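Local structure of NAD nucleotidase (Haemophilus influenzae, 3ZTV) at residues G232-K240 with L324-L332; I156-T164 with F176-A187. The protein degrades NAD to adenosine and nicotinamide riboside, acting as a zinc-binding periplasmic pyrophosphatase and 5'-nucleotidase. One frame throughout, in Å; residues are numbered along the deposited sequence.

Interaction 1 of 2, residues G232-K240 with L324-L332; sequences GNDELRSLK and LKSMKSISL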
loop_
_atom_site.group_PDB
_atom_site.type_symbol
_atom_site.label_atom_id
_atom_site.label_comp_id
_atom_site.label_asym_id
_atom_site.label_seq_id
_atom_site.Cartn_x
_atom_site.Cartn_y
_atom_site.Cartn_z
ATOM N N GLY A 232 -31.420 1.216 5.576
ATOM C CA GLY A 232 -32.806 1.509 5.888
ATOM C C GLY A 232 -33.198 1.290 7.339
ATOM O O GLY A 232 -32.390 1.438 8.267
ATOM N N ASN A 233 -34.468 0.938 7.532
ATOM C CA ASN A 233 -35.045 0.777 8.862
ATOM C C ASN A 233 -36.311 -0.051 8.741
ATOM O O ASN A 233 -36.658 -0.519 7.655
ATOM C CB ASN A 233 -35.351 2.144 9.471
ATOM C CG ASN A 233 -36.269 2.987 8.593
ATOM O OD1 ASN A 233 -37.084 2.460 7.826
ATOM N ND2 ASN A 233 -36.157 4.300 8.718
ATOM N N ASP A 234 -36.989 -0.253 9.863
ATOM C CA ASP A 234 -38.179 -1.101 9.870
ATOM C C ASP A 234 -39.280 -0.615 8.933
ATOM O O ASP A 234 -39.945 -1.430 8.301
ATOM C CB ASP A 234 -38.710 -1.289 11.295
ATOM C CG ASP A 234 -37.799 -2.158 12.140
ATOM O OD1 ASP A 234 -36.997 -2.928 11.561
ATOM O OD2 ASP A 234 -37.886 -2.068 13.381
ATOM N N GLU A 235 -39.480 0.696 8.852
ATOM C CA GLU A 235 -40.452 1.251 7.905
ATOM C C GLU A 235 -40.160 0.802 6.472
ATOM O O GLU A 235 -41.044 0.323 5.766
ATOM C CB GLU A 235 -40.473 2.782 7.961
ATOM C CG GLU A 235 -41.355 3.389 9.050
ATOM C CD GLU A 235 -41.564 4.889 8.861
ATOM O OE1 GLU A 235 -40.882 5.488 7.996
ATOM O OE2 GLU A 235 -42.414 5.482 9.566
ATOM N N LEU A 236 -38.916 0.948 6.035
ATOM C CA LEU A 236 -38.584 0.590 4.661
ATOM C C LEU A 236 -38.609 -0.924 4.446
ATOM O O LEU A 236 -38.983 -1.402 3.366
ATOM C CB LEU A 236 -37.236 1.197 4.265
ATOM C CG LEU A 236 -37.174 2.727 4.365
ATOM C CD1 LEU A 236 -35.844 3.226 3.794
ATOM C CD2 LEU A 236 -38.347 3.411 3.651
ATOM N N ARG A 237 -38.253 -1.687 5.478
ATOM C CA ARG A 237 -38.381 -3.141 5.403
ATOM C C ARG A 237 -39.842 -3.557 5.217
ATOM O O ARG A 237 -40.126 -4.520 4.500
ATOM C CB ARG A 237 -37.807 -3.812 6.652
ATOM C CG ARG A 237 -36.313 -3.672 6.773
ATOM C CD ARG A 237 -35.772 -4.326 8.044
ATOM N NE ARG A 237 -34.354 -4.011 8.152
ATOM C CZ ARG A 237 -33.830 -3.148 9.013
ATOM N NH1 ARG A 237 -34.584 -2.541 9.926
ATOM N NH2 ARG A 237 -32.526 -2.922 8.981
ATOM N N SER A 238 -40.765 -2.821 5.833
ATOM C CA SER A 238 -42.187 -3.174 5.759
ATOM C C SER A 238 -42.736 -3.021 4.340
ATOM O O SER A 238 -43.742 -3.644 3.984
ATOM C CB SER A 238 -43.014 -2.337 6.743
ATOM O OG SER A 238 -43.255 -1.023 6.259
ATOM N N LEU A 239 -42.075 -2.195 3.535
ATOM C CA LEU A 239 -42.457 -1.986 2.143
ATOM C C LEU A 239 -41.717 -2.937 1.210
ATOM O O LEU A 239 -41.875 -2.875 -0.015
ATOM C CB LEU A 239 -42.171 -0.544 1.732
ATOM C CG LEU A 239 -42.964 0.565 2.411
ATOM C CD1 LEU A 239 -42.452 1.927 1.969
ATOM C CD2 LEU A 239 -44.451 0.410 2.098
ATOM N N LYS A 240 -40.907 -3.817 1.789
ATOM C CA LYS A 240 -40.131 -4.781 1.015
ATOM C C LYS A 240 -39.161 -4.108 0.034
ATOM O O LYS A 240 -38.846 -4.641 -1.037
ATOM C CB LYS A 240 -41.050 -5.800 0.333
ATOM C CG LYS A 240 -41.866 -6.605 1.339
ATOM C CD LYS A 240 -42.472 -7.858 0.724
ATOM C CE LYS A 240 -43.340 -8.591 1.741
ATOM N NZ LYS A 240 -43.905 -9.858 1.197
ATOM N N LEU A 324 -48.682 5.669 2.955
ATOM C CA LEU A 324 -47.443 6.346 2.590
ATOM C C LEU A 324 -47.268 7.663 3.352
ATOM O O LEU A 324 -46.160 7.988 3.796
ATOM C CB LEU A 324 -47.400 6.586 1.079
ATOM C CG LEU A 324 -47.299 5.321 0.215
ATOM C CD1 LEU A 324 -47.420 5.649 -1.263
ATOM C CD2 LEU A 324 -45.993 4.577 0.479
ATOM N N LYS A 325 -48.346 8.425 3.504
ATOM C CA LYS A 325 -48.289 9.714 4.184
ATOM C C LYS A 325 -47.946 9.564 5.667
ATOM O O LYS A 325 -47.398 10.483 6.279
ATOM C CB LYS A 325 -49.612 10.470 4.014
ATOM C CG LYS A 325 -49.864 10.960 2.596
ATOM C CD LYS A 325 -51.272 11.534 2.438
ATOM C CE LYS A 325 -51.458 12.122 1.046
ATOM N NZ LYS A 325 -52.869 12.512 0.765
ATOM N N SER A 326 -48.252 8.405 6.242
ATOM C CA SER A 326 -48.039 8.202 7.668
ATOM C C SER A 326 -46.600 7.805 7.992
ATOM O O SER A 326 -46.233 7.706 9.163
ATOM C CB SER A 326 -49.006 7.143 8.202
ATOM O OG SER A 326 -48.635 5.852 7.761
ATOM N N MET A 327 -45.787 7.574 6.963
ATOM C CA MET A 327 -44.430 7.073 7.172
ATOM C C MET A 327 -43.372 8.163 7.188
ATOM O O MET A 327 -43.288 8.980 6.273
ATOM C CB MET A 327 -44.094 6.027 6.118
ATOM C CG MET A 327 -45.073 4.884 6.128
ATOM S SD MET A 327 -44.790 3.692 4.819
ATOM C CE MET A 327 -43.169 3.121 5.268
ATOM N N LYS A 328 -42.555 8.148 8.236
ATOM C CA LYS A 328 -41.502 9.134 8.436
ATOM C C LYS A 328 -40.421 9.074 7.352
ATOM O O LYS A 328 -39.820 10.093 7.006
ATOM C CB LYS A 328 -40.875 8.926 9.824
ATOM C CG LYS A 328 -39.800 9.921 10.193
ATOM C CD LYS A 328 -39.548 9.908 11.695
ATOM C CE LYS A 328 -38.714 11.108 12.102
ATOM N NZ LYS A 328 -39.184 12.341 11.404
ATOM N N SER A 329 -40.177 7.882 6.817
ATOM C CA SER A 329 -39.057 7.659 5.899
ATOM C C SER A 329 -39.453 7.740 4.422
ATOM O O SER A 329 -38.630 7.469 3.554
ATOM C CB SER A 329 -38.409 6.302 6.176
ATOM O OG SER A 329 -38.093 6.154 7.558
ATOM N N ILE A 330 -40.718 8.053 4.148
ATOM C CA ILE A 330 -41.204 8.286 2.789
ATOM C C ILE A 330 -41.495 9.769 2.647
ATOM O O ILE A 330 -42.170 10.360 3.497
ATOM C CB ILE A 330 -42.502 7.484 2.489
ATOM C CG1 ILE A 330 -42.260 5.982 2.644
ATOM C CG2 ILE A 330 -43.060 7.844 1.102
ATOM C CD1 ILE A 330 -41.223 5.406 1.685
ATOM N N SER A 331 -40.997 10.381 1.580
ATOM C CA SER A 331 -41.284 11.777 1.317
ATOM C C SER A 331 -41.980 11.873 -0.034
ATOM O O SER A 331 -41.396 11.546 -1.067
ATOM C CB SER A 331 -39.986 12.577 1.301
ATOM O OG SER A 331 -40.241 13.967 1.250
ATOM N N LEU A 332 -43.230 12.319 -0.037
ATOM C CA LEU A 332 -44.029 12.349 -1.270
ATOM C C LEU A 332 -43.988 13.680 -2.010
ATOM O O LEU A 332 -44.141 14.748 -1.410
ATOM C CB LEU A 332 -45.496 11.998 -0.984
ATOM C CG LEU A 332 -45.773 10.612 -0.414
ATOM C CD1 LEU A 332 -47.195 10.532 0.135
ATOM C CD2 LEU A 332 -45.536 9.525 -1.447
#

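Interaction 2 of 2, residues I156-T164 with F176-A187; sequences IGLDTVNKT and FYDEIATAQIMA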
loop_
_atom_site.group_PDB
_atom_site.type_symbol
_atom_site.label_atom_id
_atom_site.label_comp_id
_atom_site.label_asym_id
_atom_site.label_seq_id
_atom_site.Cartn_x
_atom_site.Cartn_y
_atom_site.Cartn_z
ATOM N N ILE A 156 -12.529 14.669 4.246
ATOM C CA ILE A 156 -11.530 14.065 3.366
ATOM C C ILE A 156 -12.262 13.309 2.261
ATOM O O ILE A 156 -13.200 12.567 2.545
ATOM C CB ILE A 156 -10.664 13.044 4.147
ATOM C CG1 ILE A 156 -9.957 13.696 5.334
ATOM C CG2 ILE A 156 -9.647 12.347 3.244
ATOM C CD1 ILE A 156 -9.465 12.682 6.334
ATOM N N GLY A 157 -11.853 13.478 1.002
ATOM C CA GLY A 157 -12.461 12.719 -0.077
ATOM C C GLY A 157 -11.676 11.455 -0.381
ATOM O O GLY A 157 -10.462 11.416 -0.161
ATOM N N LEU A 158 -12.335 10.435 -0.928
ATOM C CA LEU A 158 -11.666 9.167 -1.230
ATOM C C LEU A 158 -12.383 8.417 -2.349
ATOM O O LEU A 158 -13.619 8.389 -2.379
ATOM C CB LEU A 158 -11.612 8.281 0.029
ATOM C CG LEU A 158 -10.501 7.225 0.125
ATOM C CD1 LEU A 158 -9.144 7.867 0.379
ATOM C CD2 LEU A 158 -10.819 6.222 1.241
ATOM N N ASP A 159 -11.616 7.771 -3.226
ATOM C CA ASP A 159 -12.180 6.979 -4.325
ATOM C C ASP A 159 -11.772 5.522 -4.234
ATOM O O ASP A 159 -10.763 5.172 -3.611
ATOM C CB ASP A 159 -11.687 7.539 -5.664
ATOM C CG ASP A 159 -12.672 7.327 -6.826
ATOM O OD1 ASP A 159 -13.646 6.542 -6.728
ATOM O OD2 ASP A 159 -12.443 7.972 -7.886
ATOM N N THR A 160 -12.581 4.663 -4.835
ATOM C CA THR A 160 -12.206 3.279 -5.041
ATOM C C THR A 160 -11.055 3.200 -6.055
ATOM O O THR A 160 -11.049 3.919 -7.067
ATOM C CB THR A 160 -13.424 2.446 -5.469
ATOM O OG1 THR A 160 -13.067 1.057 -5.479
ATOM C CG2 THR A 160 -14.000 2.885 -6.840
ATOM N N VAL A 161 -10.059 2.362 -5.778
ATOM C CA VAL A 161 -8.830 2.327 -6.576
ATOM C C VAL A 161 -8.874 1.314 -7.724
ATOM O O VAL A 161 -8.937 1.706 -8.896
ATOM C CB VAL A 161 -7.572 2.123 -5.695
ATOM C CG1 VAL A 161 -6.344 1.938 -6.567
ATOM C CG2 VAL A 161 -7.392 3.319 -4.757
ATOM N N ASN A 162 -8.823 0.024 -7.404
ATOM C CA ASN A 162 -8.744 -1.010 -8.438
ATOM C C ASN A 162 -9.886 -0.918 -9.455
ATOM O O ASN A 162 -9.674 -1.020 -10.661
ATOM C CB ASN A 162 -8.715 -2.413 -7.819
ATOM C CG ASN A 162 -7.446 -2.690 -7.034
ATOM O OD1 ASN A 162 -6.421 -2.040 -7.224
ATOM N ND2 ASN A 162 -7.511 -3.682 -6.156
ATOM N N LYS A 163 -11.104 -0.719 -8.970
ATOM C CA LYS A 163 -12.263 -0.640 -9.852
ATOM C C LYS A 163 -12.131 0.508 -10.866
ATOM O O LYS A 163 -12.484 0.365 -12.044
ATOM C CB LYS A 163 -13.547 -0.494 -9.029
ATOM C CG LYS A 163 -14.805 -0.426 -9.877
ATOM C CD LYS A 163 -16.056 -0.354 -9.016
ATOM C CE LYS A 163 -16.322 -1.665 -8.282
ATOM N NZ LYS A 163 -17.681 -1.660 -7.652
ATOM N N THR A 164 -11.616 1.649 -10.415
ATOM C CA THR A 164 -11.439 2.806 -11.289
ATOM C C THR A 164 -10.319 2.563 -12.299
ATOM O O THR A 164 -10.499 2.762 -13.507
ATOM C CB THR A 164 -11.168 4.096 -10.482
ATOM O OG1 THR A 164 -12.232 4.292 -9.546
ATOM C CG2 THR A 164 -11.086 5.314 -11.406
ATOM N N PHE A 176 -3.086 6.890 -8.278
ATOM C CA PHE A 176 -4.013 6.393 -7.257
ATOM C C PHE A 176 -3.254 5.788 -6.080
ATOM O O PHE A 176 -2.224 5.142 -6.268
ATOM C CB PHE A 176 -4.920 5.309 -7.849
ATOM C CG PHE A 176 -5.946 5.829 -8.826
ATOM C CD1 PHE A 176 -5.588 6.183 -10.125
ATOM C CD2 PHE A 176 -7.278 5.958 -8.447
ATOM C CE1 PHE A 176 -6.544 6.661 -11.019
ATOM C CE2 PHE A 176 -8.232 6.436 -9.341
ATOM C CZ PHE A 176 -7.858 6.787 -10.626
ATOM N N TYR A 177 -3.788 5.971 -4.875
ATOM C CA TYR A 177 -3.183 5.464 -3.643
ATOM C C TYR A 177 -4.178 4.652 -2.812
ATOM O O TYR A 177 -5.392 4.906 -2.825
ATOM C CB TYR A 177 -2.562 6.626 -2.856
ATOM C CG TYR A 177 -1.426 7.225 -3.653
ATOM C CD1 TYR A 177 -0.143 6.690 -3.576
ATOM C CD2 TYR A 177 -1.644 8.268 -4.550
ATOM C CE1 TYR A 177 0.897 7.203 -4.340
ATOM C CE2 TYR A 177 -0.612 8.788 -5.315
ATOM C CZ TYR A 177 0.652 8.251 -5.211
ATOM O OH TYR A 177 1.673 8.761 -5.995
ATOM N N ASP A 178 -3.643 3.667 -2.091
ATOM C CA ASP A 178 -4.438 2.768 -1.269
ATOM C C ASP A 178 -5.447 3.490 -0.388
ATOM O O ASP A 178 -5.116 4.477 0.281
ATOM C CB ASP A 178 -3.514 1.919 -0.397
ATOM C CG ASP A 178 -4.272 0.915 0.430
ATOM O OD1 ASP A 178 -4.808 -0.053 -0.150
ATOM O OD2 ASP A 178 -4.324 1.088 1.665
ATOM N N GLU A 179 -6.677 2.983 -0.387
ATOM C CA GLU A 179 -7.768 3.586 0.381
ATOM C C GLU A 179 -7.491 3.637 1.888
ATOM O O GLU A 179 -7.628 4.690 2.508
ATOM C CB GLU A 179 -9.092 2.836 0.137
ATOM C CG GLU A 179 -9.599 2.813 -1.326
ATOM C CD GLU A 179 -9.176 1.569 -2.110
ATOM O OE1 GLU A 179 -8.124 0.957 -1.766
ATOM O OE2 GLU A 179 -9.902 1.201 -3.076
ATOM N N ILE A 180 -7.136 2.494 2.481
ATOM C CA ILE A 180 -6.873 2.437 3.924
ATOM C C ILE A 180 -5.684 3.315 4.315
ATOM O O ILE A 180 -5.780 4.118 5.252
ATOM C CB ILE A 180 -6.654 0.980 4.397
ATOM C CG1 ILE A 180 -7.974 0.207 4.295
ATOM C CG2 ILE A 180 -6.079 0.936 5.817
ATOM C CD1 ILE A 180 -7.852 -1.283 4.527
ATOM N N ALA A 181 -4.563 3.183 3.611
ATOM C CA ALA A 181 -3.400 3.994 3.959
ATOM C C ALA A 181 -3.698 5.480 3.835
ATOM O O ALA A 181 -3.349 6.278 4.699
ATOM C CB ALA A 181 -2.187 3.619 3.118
ATOM N N THR A 182 -4.345 5.875 2.748
ATOM C CA THR A 182 -4.638 7.291 2.567
ATOM C C THR A 182 -5.535 7.820 3.683
ATOM O O THR A 182 -5.303 8.908 4.218
ATOM C CB THR A 182 -5.263 7.595 1.178
ATOM O OG1 THR A 182 -4.348 7.200 0.143
ATOM C CG2 THR A 182 -5.607 9.083 1.059
ATOM N N ALA A 183 -6.588 7.072 3.998
ATOM C CA ALA A 183 -7.488 7.479 5.076
ATOM C C ALA A 183 -6.738 7.685 6.392
ATOM O O ALA A 183 -6.919 8.702 7.059
ATOM C CB ALA A 183 -8.635 6.479 5.243
ATOM N N GLN A 184 -5.870 6.756 6.755
ATOM C CA GLN A 184 -5.176 6.895 8.036
ATOM C C GLN A 184 -4.158 8.011 8.030
ATOM O O GLN A 184 -4.068 8.773 8.988
ATOM C CB GLN A 184 -4.488 5.604 8.471
ATOM C CG GLN A 184 -3.833 5.691 9.868
ATOM C CD GLN A 184 -4.846 5.987 10.975
ATOM O OE1 GLN A 184 -5.217 7.142 11.218
ATOM N NE2 GLN A 184 -5.306 4.944 11.634
ATOM N N ILE A 185 -3.382 8.117 6.951
ATOM C CA ILE A 185 -2.345 9.133 6.891
ATOM C C ILE A 185 -2.993 10.520 6.877
ATOM O O ILE A 185 -2.534 11.434 7.573
ATOM C CB ILE A 185 -1.421 8.915 5.678
ATOM C CG1 ILE A 185 -0.665 7.584 5.800
ATOM C CG2 ILE A 185 -0.452 10.089 5.508
ATOM C CD1 ILE A 185 0.054 7.384 7.144
ATOM N N MET A 186 -4.079 10.676 6.114
ATOM C CA MET A 186 -4.776 11.965 6.089
ATOM C C MET A 186 -5.310 12.339 7.471
ATOM O O MET A 186 -5.130 13.470 7.928
ATOM C CB MET A 186 -5.939 11.949 5.092
ATOM C CG MET A 186 -5.503 11.952 3.626
ATOM S SD MET A 186 -4.592 13.444 3.103
ATOM C CE MET A 186 -5.817 14.706 3.433
ATOM N N ALA A 187 -5.977 11.401 8.136
ATOM C CA ALA A 187 -6.567 11.687 9.434
ATOM C C ALA A 187 -5.471 11.959 10.470
ATOM O O ALA A 187 -5.616 12.851 11.303
ATOM C CB ALA A 187 -7.479 10.548 9.878
HETATM O O HOH W 1 -12.389 -0.041 -2.425
HETATM O O HOH W 2 -9.261 -0.945 -4.613
#

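Interaction 1 of 2, residues G232-K240 with L324-L332
The short helix 234-238 faces the type I beta turn M327-I330, and the backbones come nearest at E235 and S329, whose CA atoms lie 6.9 Å apart. E235 reaches across with an extended side chain and grips the turn with both carboxylate oxygens. OE1 takes the backbone N of S329 at 2.8 Å and OE2 that of K328 at 3.0 Å, each on its syn lone pair, so the carboxylate straddles two successive N-H groups. The S329 hydroxyl adds a third bond, donating to E235 OE1 (2.9 Å) from above the carboxylate plane. The same OG accepts from N233 ND2 at 2.9 Å, a nearly straight bond (166°) lying close to the amide plane.

N233 is the N-cap of helix 234-238: L236 N arrives almost in line with the N233 side-chain C=O. Chi1 of N233 (56°) tucks CG between its own backbone N and C, and the amide caps the helix with its oxygen while its nitrogen holds S329. K240, with positive phi, closes the other end in a Schellman motif.

An apolar layer lies beside the polar grip. L239 CD1 meets M327 CE (3.6 Å) and I330 CD1 (3.7 Å) tip to tip, while the L236 and I330 side chains cross at a slant, CD2 of L236 4.0 Å from CD1 of I330. The bend of M327 at chi3 (63°) brings its methyl against L239 and the E235 carbonyl. I330 starts strand 330-332, outermost in its sheet within the chain; strand 284-295 beside it touches L236 through P291 and V293.

Interaction 2 of 2, residues I156-T164 with F176-A187
V161 and E179 carry the polar heart of this contact: V161 N donates to E179 OE2 at 2.9 Å, from above the carboxylate plane (50° out of it). Two waters also donate to OE2; one accepts from N162 N, extending the glutamate's hold to the first turn of helix 162-167. The bend at chi2 (94°) turns the E179 carboxylate to V161 N; nearer the backbone, E179 CG lies 3.5 Å from D159 O. V161 CG1 lies against F176 CB (3.9 Å), and the T164 side chain crosses that of F176 at about a right angle, T164 CG2 3.6 Å from F176 CZ. T164 OG1 donates to T160 O.

L158 splits its methyls between T182 CG2 (CD1, 3.8 Å) and the E179 carbonyl (CD2); the I156 and M186 side chains slide past each other in opposite directions. D178 is the N-cap of helix 179-191, its OD2 accepting from A181 N. Toward the zinc site, D159 neighbours H203 and T164 neighbours N102.

Strand 151-159, helix 179-191 and parallel strand 198-203 form a beta-alpha-beta crossover, strand segment 156-159 antiparallel to the helix (173°, axes 9.4 Å apart); helix 206-215 flanks L158 and I180, and I185 of the second subunit packs on M186.

Interaction 2 closes along the chain before interaction 1 opens; their centres are about 34 Å apart and their nearest atoms about 19 Å. Each belongs to a different sheet: 156-159 is part of the six-stranded sheet with 198-203 and 221-224, whereas 330-332 is the outermost strand, within the chain, of the seven-stranded sheet containing 11-18 and 63-67. In the calcineurin-like fold two such sheets pack together, with the metal site at their ends. Interaction 2 lies near that site: the T160 side chain is about 5 Å from a bound zinc ion by nearest atoms. Interaction 1 lies away from the zinc and adenosine sites and joins helix 234-238 to the link between 314-325 and 330-332.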